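Local atomic coordinates of aspartate aminotransferase (Leishmania major, PDB entry 4H51), a protein that probably moves an amino group between aspartate and 2-oxoglutarate, working as a homodimer with pyridoxal 5'-phosphate as cofactor. Residues Phe33-Arg38 and Asn384-Val389; Asp94-Ile99 and Leu315-Asn320; Leu195-His200 and Val226-Ala231. One frame throughout, in Å; residues are numbered along the deposited sequence.

Overall arrangement
After helix 17-22 the chain forms helix 31-41, which in contact 1 meets segment 384-389, with 345 residues between the two segments; this outermost loop joins a helix near the N terminus to the C-terminal part of the chain, in the small domain. Inside it, helix 90-101 opens the loop that contact 2 closes at the end of helix 307-318, in the large domain. Innermost is contact 3, where strands 192-196 and 225-230 of the mixed sheet pair after a crossover through helix 209-221. The three contacts nest without crossing. Contacts 1 and 2 lie on opposite sides of the chain's centre, their centres 35 Å apart; contacts 2 and 3 come within about 7 Å at their nearest atoms.

Contact 1 of 3, residues Phe33-Arg38 and Asn384-Val389; sequences FDLAKR and NIFITV
Thr388 OG1 is held by two groups, the hydroxyl of Ser390 and the backbone N of Arg392, which pin the far end of this contact while the backbone of Thr388 meets Leu35. The contact belongs to the small domain of a fold-type I aminotransferase, built, as is usual in this family, from both ends of the chain: helix 31-41 lies against the turn that follows helix 374-382. Leu35 supplies the aliphatic part, one methyl against backbone atoms and the other at a ring edge. It has its CG trans to the backbone N (chi1 -177°), which carries the branch across to the turn. There Leu35 CD2 comes 3.5 Å from Ile387 O and also touches Thr388 CA. The other methyl, Leu35 CD1, stands 4.3 Å from Phe386 CD1, near the plane of the ring.

One helical turn on, Arg38 approaches the same ring from its edge. Its chain is extended from CG to NE, and it crosses Phe386 at about a right angle. The guanidinium and ring planes are turned 82° apart, so the two flat groups do not stack. Arg38 NE lies in the plane of the ring, 3.5 Å from Phe386 CE1, and the aliphatic Arg38 CD follows at 3.9 Å from the same CE1. The polar end is engaged elsewhere, with Arg38 NH2 bonded to Asn382 OD1.

The turn helps to place the ring between both side chains, together with chi1 of Phe386 (-63°). Asn384, with positive phi, is the C-prime residue of a Schellman motif closing the preceding helix, and Phe386 then sits at the centre of an inverse gamma turn, spanned by a weak bond of 3.1 Å from Ile387 N to Ile385 O.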
loop_
_atom_site.group_PDB
_atom_site.type_symbol
_atom_site.label_atom_id
_atom_site.label_comp_id
_atom_site.label_asym_id
_atom_site.label_seq_id
_atom_site.Cartn_x
_atom_site.Cartn_y
_atom_site.Cartn_z
ATOM N N PHE B 33 8.951 9.869 12.959
ATOM C CA PHE B 33 8.256 8.775 13.700
ATOM C C PHE B 33 9.002 8.401 15.006
ATOM O O PHE B 33 8.344 8.061 16.031
ATOM C CB PHE B 33 7.977 7.530 12.823
ATOM C CG PHE B 33 6.688 7.611 12.038
ATOM C CD1 PHE B 33 6.493 8.613 11.065
ATOM C CD2 PHE B 33 5.650 6.695 12.257
ATOM C CE1 PHE B 33 5.305 8.688 10.337
ATOM C CE2 PHE B 33 4.465 6.767 11.520
ATOM C CZ PHE B 33 4.294 7.774 10.569
ATOM N N ASP B 34 10.342 8.495 14.992
ATOM C CA ASP B 34 11.116 8.220 16.203
ATOM C C ASP B 34 10.871 9.261 17.296
ATOM O O ASP B 34 10.597 8.873 18.437
ATOM C CB ASP B 34 12.620 8.090 15.906
ATOM C CG ASP B 34 13.257 6.867 16.585
ATOM O OD1 ASP B 34 12.567 5.822 16.653
ATOM O OD2 ASP B 34 14.437 6.948 17.033
ATOM N N LEU B 35 10.938 10.569 16.970
ATOM C CA LEU B 35 10.716 11.662 17.989
ATOM C C LEU B 35 9.280 11.651 18.496
ATOM O O LEU B 35 9.051 11.850 19.672
ATOM C CB LEU B 35 11.140 13.054 17.447
ATOM C CG LEU B 35 11.070 14.343 18.310
ATOM C CD1 LEU B 35 12.097 14.424 19.410
ATOM C CD2 LEU B 35 11.190 15.580 17.402
ATOM N N ALA B 36 8.333 11.301 17.622
ATOM C CA ALA B 36 6.929 11.091 17.982
ATOM C C ALA B 36 6.795 9.967 19.045
ATOM O O ALA B 36 6.028 10.106 20.009
ATOM C CB ALA B 36 6.087 10.765 16.743
ATOM N N LYS B 37 7.562 8.884 18.872
ATOM C CA LYS B 37 7.560 7.759 19.832
ATOM C C LYS B 37 8.116 8.227 21.183
ATOM O O LYS B 37 7.521 7.936 22.250
ATOM C CB LYS B 37 8.348 6.555 19.272
ATOM N N ARG B 38 9.224 8.965 21.171
ATOM C CA ARG B 38 9.751 9.507 22.448
ATOM C C ARG B 38 8.725 10.426 23.130
ATOM O O ARG B 38 8.392 10.260 24.310
ATOM C CB ARG B 38 11.028 10.298 22.226
ATOM C CG ARG B 38 11.474 11.086 23.459
ATOM C CD ARG B 38 12.683 11.925 23.111
ATOM N NE ARG B 38 13.083 12.832 24.192
ATOM C CZ ARG B 38 14.074 13.719 24.087
ATOM N NH1 ARG B 38 14.749 13.837 22.945
ATOM N NH2 ARG B 38 14.387 14.520 25.097
ATOM N N ASN B 384 10.213 18.759 27.498
ATOM C CA ASN B 384 8.939 18.186 27.155
ATOM C C ASN B 384 8.101 19.149 26.265
ATOM O O ASN B 384 6.912 19.030 26.213
ATOM C CB ASN B 384 8.198 17.773 28.452
ATOM C CG ASN B 384 8.478 16.329 28.891
ATOM O OD1 ASN B 384 9.277 15.582 28.283
ATOM N ND2 ASN B 384 7.773 15.914 29.952
ATOM N N ILE B 385 8.745 20.060 25.530
ATOM C CA ILE B 385 8.084 20.764 24.405
ATOM C C ILE B 385 8.693 20.159 23.128
ATOM O O ILE B 385 9.739 20.571 22.698
ATOM C CB ILE B 385 8.285 22.306 24.456
ATOM C CG1 ILE B 385 7.695 22.939 25.746
ATOM C CG2 ILE B 385 7.641 22.978 23.241
ATOM C CD1 ILE B 385 6.298 22.475 26.127
ATOM N N PHE B 386 8.056 19.132 22.601
ATOM C CA PHE B 386 8.621 18.304 21.540
ATOM C C PHE B 386 8.271 18.882 20.168
ATOM O O PHE B 386 7.290 18.488 19.525
ATOM C CB PHE B 386 8.139 16.858 21.630
ATOM C CG PHE B 386 8.569 16.141 22.888
ATOM C CD1 PHE B 386 9.767 15.424 22.922
ATOM C CD2 PHE B 386 7.775 16.168 24.018
ATOM C CE1 PHE B 386 10.156 14.752 24.062
ATOM C CE2 PHE B 386 8.149 15.488 25.154
ATOM C CZ PHE B 386 9.358 14.782 25.181
ATOM N N ILE B 387 9.079 19.842 19.778
ATOM C CA ILE B 387 9.176 20.283 18.380
ATOM C C ILE B 387 10.352 19.561 17.700
ATOM O O ILE B 387 11.212 18.979 18.392
ATOM C CB ILE B 387 9.350 21.815 18.309
ATOM C CG1 ILE B 387 10.662 22.256 18.923
ATOM C CG2 ILE B 387 8.210 22.512 19.043
ATOM C CD1 ILE B 387 10.887 23.729 18.851
ATOM N N THR B 388 10.446 19.617 16.368
ATOM C CA THR B 388 11.627 19.064 15.722
ATOM C C THR B 388 12.883 19.924 15.907
ATOM O O THR B 388 12.841 21.129 16.236
ATOM C CB THR B 388 11.417 18.812 14.223
ATOM O OG1 THR B 388 11.508 20.081 13.508
ATOM C CG2 THR B 388 10.049 18.135 13.980
ATOM N N VAL B 389 14.030 19.285 15.649
ATOM C CA VAL B 389 15.306 19.953 15.720
ATOM C C VAL B 389 15.451 21.103 14.699
ATOM O O VAL B 389 16.246 22.001 14.880
ATOM C CB VAL B 389 16.482 18.943 15.602
ATOM C CG1 VAL B 389 16.418 17.943 16.736
ATOM C CG2 VAL B 389 16.473 18.213 14.279
#

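Contact 2 of 3, residues Asp94-Ile99 and Leu315-Asn320; sequences DEAVKI and LILSNN
Leu317 carries most of this meeting, dividing its atoms among three residues of helix 90-101. Its CG is trans to the carbonyl carbon (chi1 -68°), which sends the fork at the end of the side chain toward the neighbouring helix. Leu317 CD1 rests 3.8 Å from Glu95 CB, and equally close to Ala96 N, so that this methyl lies against the backbone of the helix itself. The other branch turns along that helix, where Leu317 CD2 meets Ile99 CG2 at 3.8 Å, the two side chains crossing at about a right angle. The end of helix 307-318 here packs on helix 90-101, in what is the large domain of the fold-type I aminotransferases.

Ser318 comes next. Its CB lies 3.8 Å from Glu95 OE2, which is brought there by a bend of the glutamate chain at chi2 (-66°). The hydroxyl, Ser318 OG, bonds instead to His314 O one turn back in its own helix.

At Asn319 the chain leaves helical geometry, although Asn319 N still reaches Leu315 O at 3.0 Å. The same residue is the N-cap of helix 320-350, Asn319 OD1 accepting a bond from Leu322 N.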
loop_
_atom_site.group_PDB
_atom_site.type_symbol
_atom_site.label_atom_id
_atom_site.label_comp_id
_atom_site.label_asym_id
_atom_site.label_seq_id
_atom_site.Cartn_x
_atom_site.Cartn_y
_atom_site.Cartn_z
ATOM N N ASP B 94 -13.207 9.345 -8.644
ATOM C CA ASP B 94 -13.940 10.424 -9.349
ATOM C C ASP B 94 -14.300 11.572 -8.431
ATOM O O ASP B 94 -14.056 12.751 -8.771
ATOM C CB ASP B 94 -15.187 9.892 -10.044
ATOM C CG ASP B 94 -14.849 8.932 -11.185
ATOM O OD1 ASP B 94 -13.680 8.812 -11.559
ATOM O OD2 ASP B 94 -15.760 8.262 -11.685
ATOM N N GLU B 95 -14.849 11.252 -7.263
ATOM C CA GLU B 95 -15.202 12.297 -6.298
ATOM C C GLU B 95 -13.975 12.997 -5.738
ATOM O O GLU B 95 -14.004 14.241 -5.503
ATOM C CB GLU B 95 -16.053 11.758 -5.141
ATOM C CG GLU B 95 -17.451 11.268 -5.479
ATOM C CD GLU B 95 -18.419 12.338 -5.956
ATOM O OE1 GLU B 95 -18.148 13.548 -5.820
ATOM O OE2 GLU B 95 -19.486 11.919 -6.435
ATOM N N ALA B 96 -12.896 12.237 -5.515
ATOM C CA ALA B 96 -11.699 12.777 -4.925
ATOM C C ALA B 96 -11.075 13.794 -5.878
ATOM O O ALA B 96 -10.708 14.879 -5.461
ATOM C CB ALA B 96 -10.691 11.652 -4.592
ATOM N N VAL B 97 -10.988 13.486 -7.164
ATOM C CA VAL B 97 -10.314 14.421 -8.074
ATOM C C VAL B 97 -11.170 15.681 -8.267
ATOM O O VAL B 97 -10.615 16.778 -8.503
ATOM C CB VAL B 97 -9.873 13.801 -9.445
ATOM C CG1 VAL B 97 -8.876 12.631 -9.224
ATOM C CG2 VAL B 97 -11.050 13.412 -10.284
ATOM N N LYS B 98 -12.488 15.529 -8.148
ATOM C CA LYS B 98 -13.408 16.665 -8.192
ATOM C C LYS B 98 -13.118 17.701 -7.136
ATOM O O LYS B 98 -13.270 18.890 -7.393
ATOM C CB LYS B 98 -14.860 16.240 -7.978
ATOM C CG LYS B 98 -15.614 15.974 -9.249
ATOM C CD LYS B 98 -17.083 15.643 -9.042
ATOM C CE LYS B 98 -17.493 14.615 -10.095
ATOM N NZ LYS B 98 -18.961 14.372 -10.238
ATOM N N ILE B 99 -12.734 17.294 -5.936
ATOM C CA ILE B 99 -12.529 18.311 -4.889
ATOM C C ILE B 99 -11.310 19.158 -5.210
ATOM O O ILE B 99 -11.192 20.277 -4.780
ATOM C CB ILE B 99 -12.442 17.751 -3.453
ATOM C CG1 ILE B 99 -11.107 17.093 -3.174
ATOM C CG2 ILE B 99 -13.651 16.857 -3.174
ATOM C CD1 ILE B 99 -10.753 17.018 -1.694
ATOM N N LEU B 315 -18.322 8.026 0.556
ATOM C CA LEU B 315 -19.611 8.319 1.186
ATOM C C LEU B 315 -19.698 9.770 1.625
ATOM O O LEU B 315 -20.742 10.433 1.386
ATOM C CB LEU B 315 -19.920 7.385 2.377
ATOM C CG LEU B 315 -20.536 6.005 2.143
ATOM C CD1 LEU B 315 -20.802 5.380 3.523
ATOM C CD2 LEU B 315 -21.872 6.045 1.374
ATOM N N ILE B 316 -18.622 10.268 2.234
ATOM C CA ILE B 316 -18.570 11.632 2.754
ATOM C C ILE B 316 -18.556 12.672 1.604
ATOM O O ILE B 316 -19.186 13.705 1.689
ATOM C CB ILE B 316 -17.342 11.823 3.681
ATOM C CG1 ILE B 316 -17.529 10.963 4.978
ATOM C CG2 ILE B 316 -17.069 13.332 3.930
ATOM C CD1 ILE B 316 -16.270 10.729 5.793
ATOM N N LEU B 317 -17.846 12.376 0.530
ATOM C CA LEU B 317 -17.778 13.262 -0.628
ATOM C C LEU B 317 -19.080 13.299 -1.438
ATOM O O LEU B 317 -19.450 14.364 -1.949
ATOM C CB LEU B 317 -16.644 12.818 -1.549
ATOM C CG LEU B 317 -15.256 13.014 -0.980
ATOM C CD1 LEU B 317 -14.160 12.556 -1.967
ATOM C CD2 LEU B 317 -14.978 14.461 -0.577
ATOM N N SER B 318 -19.741 12.161 -1.575
ATOM C CA SER B 318 -20.864 12.038 -2.519
ATOM C C SER B 318 -22.200 12.324 -1.876
ATOM O O SER B 318 -23.107 12.786 -2.553
ATOM C CB SER B 318 -20.890 10.654 -3.117
ATOM O OG SER B 318 -21.015 9.685 -2.115
ATOM N N ASN B 319 -22.331 12.000 -0.592
ATOM C CA ASN B 319 -23.599 12.215 0.134
ATOM C C ASN B 319 -23.761 13.698 0.495
ATOM O O ASN B 319 -22.924 14.316 1.124
ATOM C CB ASN B 319 -23.651 11.336 1.355
ATOM C CG ASN B 319 -24.935 11.488 2.136
ATOM O OD1 ASN B 319 -25.029 12.351 3.001
ATOM N ND2 ASN B 319 -25.926 10.622 1.852
ATOM N N ASN B 320 -24.847 14.295 0.050
ATOM C CA ASN B 320 -24.986 15.758 0.178
ATOM C C ASN B 320 -24.837 16.313 1.572
ATOM O O ASN B 320 -24.143 17.341 1.775
ATOM C CB ASN B 320 -26.341 16.184 -0.390
ATOM C CG ASN B 320 -26.414 15.936 -1.871
ATOM O OD1 ASN B 320 -25.359 15.840 -2.538
ATOM N ND2 ASN B 320 -27.639 15.765 -2.397
#

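Contact 3 of 3, residues Leu195-His200 and Val226-Ala231; sequences LHQCAH and VFFDSA
Leu195 and Phe228 are paired across the two parallel strands of a beta-alpha-beta unit, 192-196 and 225-230, adjacent within the mixed sheet and bridged by helix 209-221. The tight part is here. Leu195 N gives a hydrogen bond to Phe227 O at 3.0 Å, Asp229 N returns one to Leu195 O at 2.9 Å, and Gln197 N reaches Asp229 O at 3.0 Å, nearly straight at 176° although the donor stands above the carbonyl plane. On the face that carries Leu195 and Phe228, Leu195 CB is 3.8 Å from Phe228 CD1. Leu195 CD1 touches Val226 CG1, a methyl that also sits over one face of the Phe228 ring, toward its rim. Gln197, its CG trans to the backbone N (chi1 -153°), adds an off-centre CH-pi contact, CG 4.3 Å from the Phe228 ring centroid.

On the face of His196 and Asp229, Asp229 OD2 is bonded to His150 NE2. In related aminotransferases the equivalent aspartate, at this C-terminal strand end, faces the pyridine nitrogen of the cofactor; Asp229 probably does the same.

The fit loosens at Cys198-His200, which turn away from 226-231. Where the segments part, the Gln197 amide is shared among Asp243 O, Ala247 N and a water lodged between buried side chains, which accepts from Gln197 NE2 at 2.7 Å.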
loop_
_atom_site.group_PDB
_atom_site.type_symbol
_atom_site.label_atom_id
_atom_site.label_comp_id
_atom_site.label_asym_id
_atom_site.label_seq_id
_atom_site.Cartn_x
_atom_site.Cartn_y
_atom_site.Cartn_z
ATOM N N LEU B 195 6.056 20.461 -6.083
ATOM C CA LEU B 195 5.473 21.631 -5.432
ATOM C C LEU B 195 4.408 21.277 -4.413
ATOM O O LEU B 195 3.556 20.465 -4.668
ATOM C CB LEU B 195 4.860 22.510 -6.490
ATOM C CG LEU B 195 5.808 22.912 -7.650
ATOM C CD1 LEU B 195 4.985 23.721 -8.620
ATOM C CD2 LEU B 195 7.044 23.717 -7.128
ATOM N N HIS B 196 4.442 21.920 -3.240
ATOM C CA HIS B 196 3.390 21.757 -2.263
ATOM C C HIS B 196 2.248 22.617 -2.679
ATOM O O HIS B 196 2.407 23.857 -2.785
ATOM C CB HIS B 196 3.858 22.202 -0.876
ATOM C CG HIS B 196 5.051 21.431 -0.335
ATOM N ND1 HIS B 196 5.003 20.736 0.830
ATOM C CD2 HIS B 196 6.317 21.246 -0.839
ATOM C CE1 HIS B 196 6.217 20.184 1.063
ATOM N NE2 HIS B 196 7.013 20.475 0.042
ATOM N N GLN B 197 1.087 21.971 -2.863
ATOM C CA GLN B 197 -0.097 22.608 -3.405
ATOM C C GLN B 197 -0.627 23.719 -2.481
ATOM O O GLN B 197 -1.008 24.791 -2.958
ATOM C CB GLN B 197 -1.163 21.539 -3.709
ATOM C CG GLN B 197 -2.133 21.910 -4.806
ATOM C CD GLN B 197 -3.222 22.884 -4.374
ATOM O OE1 GLN B 197 -3.662 23.718 -5.154
ATOM N NE2 GLN B 197 -3.704 22.719 -3.184
ATOM N N CYS B 198 -0.592 23.465 -1.173
ATOM C CA CYS B 198 -0.864 24.476 -0.152
ATOM C C CYS B 198 -0.327 23.926 1.173
ATOM O O CYS B 198 0.003 22.740 1.269
ATOM C CB CYS B 198 -2.367 24.813 -0.092
ATOM S SG CYS B 198 -3.376 23.516 0.646
ATOM N N ALA B 199 -0.280 24.750 2.206
ATOM C CA ALA B 199 0.129 24.306 3.556
ATOM C C ALA B 199 1.489 23.623 3.518
ATOM O O ALA B 199 1.660 22.469 3.849
ATOM C CB ALA B 199 -0.927 23.419 4.216
ATOM N N HIS B 200 2.478 24.375 3.048
ATOM C CA HIS B 200 3.833 23.875 2.965
ATOM C C HIS B 200 4.281 23.194 4.217
ATOM O O HIS B 200 4.088 23.718 5.340
ATOM C CB HIS B 200 4.790 25.033 2.636
ATOM C CG HIS B 200 6.164 24.558 2.262
ATOM N ND1 HIS B 200 7.184 24.533 3.120
ATOM C CD2 HIS B 200 6.634 24.013 1.070
ATOM C CE1 HIS B 200 8.267 23.992 2.519
ATOM N NE2 HIS B 200 7.935 23.681 1.261
ATOM N N VAL B 226 5.328 19.564 -13.725
ATOM C CA VAL B 226 4.854 19.884 -12.349
ATOM C C VAL B 226 4.242 18.651 -11.682
ATOM O O VAL B 226 3.328 18.015 -12.223
ATOM C CB VAL B 226 3.837 21.052 -12.364
ATOM C CG1 VAL B 226 3.219 21.276 -11.003
ATOM C CG2 VAL B 226 4.485 22.361 -12.867
ATOM N N PHE B 227 4.690 18.370 -10.468
ATOM C CA PHE B 227 4.127 17.328 -9.594
ATOM C C PHE B 227 3.703 17.974 -8.272
ATOM O O PHE B 227 4.522 18.285 -7.434
ATOM C CB PHE B 227 5.173 16.231 -9.363
ATOM C CG PHE B 227 4.675 14.972 -8.711
ATOM C CD1 PHE B 227 3.361 14.755 -8.438
ATOM C CD2 PHE B 227 5.592 13.960 -8.412
ATOM C CE1 PHE B 227 2.908 13.573 -7.869
ATOM C CE2 PHE B 227 5.173 12.773 -7.856
ATOM C CZ PHE B 227 3.821 12.565 -7.579
ATOM N N PHE B 228 2.408 18.182 -8.096
ATOM C CA PHE B 228 1.855 18.741 -6.868
ATOM C C PHE B 228 1.705 17.666 -5.813
ATOM O O PHE B 228 1.200 16.571 -6.074
ATOM C CB PHE B 228 0.489 19.408 -7.106
ATOM C CG PHE B 228 0.561 20.818 -7.623
ATOM C CD1 PHE B 228 1.096 21.834 -6.827
ATOM C CD2 PHE B 228 0.025 21.165 -8.863
ATOM C CE1 PHE B 228 1.121 23.143 -7.293
ATOM C CE2 PHE B 228 0.064 22.445 -9.329
ATOM C CZ PHE B 228 0.653 23.446 -8.540
ATOM N N ASP B 229 2.149 17.981 -4.606
ATOM C CA ASP B 229 1.906 17.160 -3.441
ATOM C C ASP B 229 0.811 17.915 -2.692
ATOM O O ASP B 229 1.042 19.051 -2.223
ATOM C CB ASP B 229 3.172 17.044 -2.586
ATOM C CG ASP B 229 3.029 16.072 -1.426
ATOM O OD1 ASP B 229 1.862 15.792 -1.045
ATOM O OD2 ASP B 229 4.070 15.605 -0.880
ATOM N N SER B 230 -0.390 17.345 -2.652
ATOM C CA SER B 230 -1.557 17.984 -2.056
ATOM C C SER B 230 -2.077 17.204 -0.848
ATOM O O SER B 230 -2.999 16.401 -0.951
ATOM C CB SER B 230 -2.640 18.153 -3.145
ATOM O OG SER B 230 -3.770 18.772 -2.609
ATOM N N ALA B 231 -1.406 17.363 0.298
ATOM C CA ALA B 231 -1.739 16.560 1.480
ATOM C C ALA B 231 -2.700 17.284 2.465
ATOM O O ALA B 231 -3.279 16.652 3.352
ATOM C CB ALA B 231 -0.439 16.157 2.208
HETATM O O HOH W 1 -3.701 20.793 -1.223
#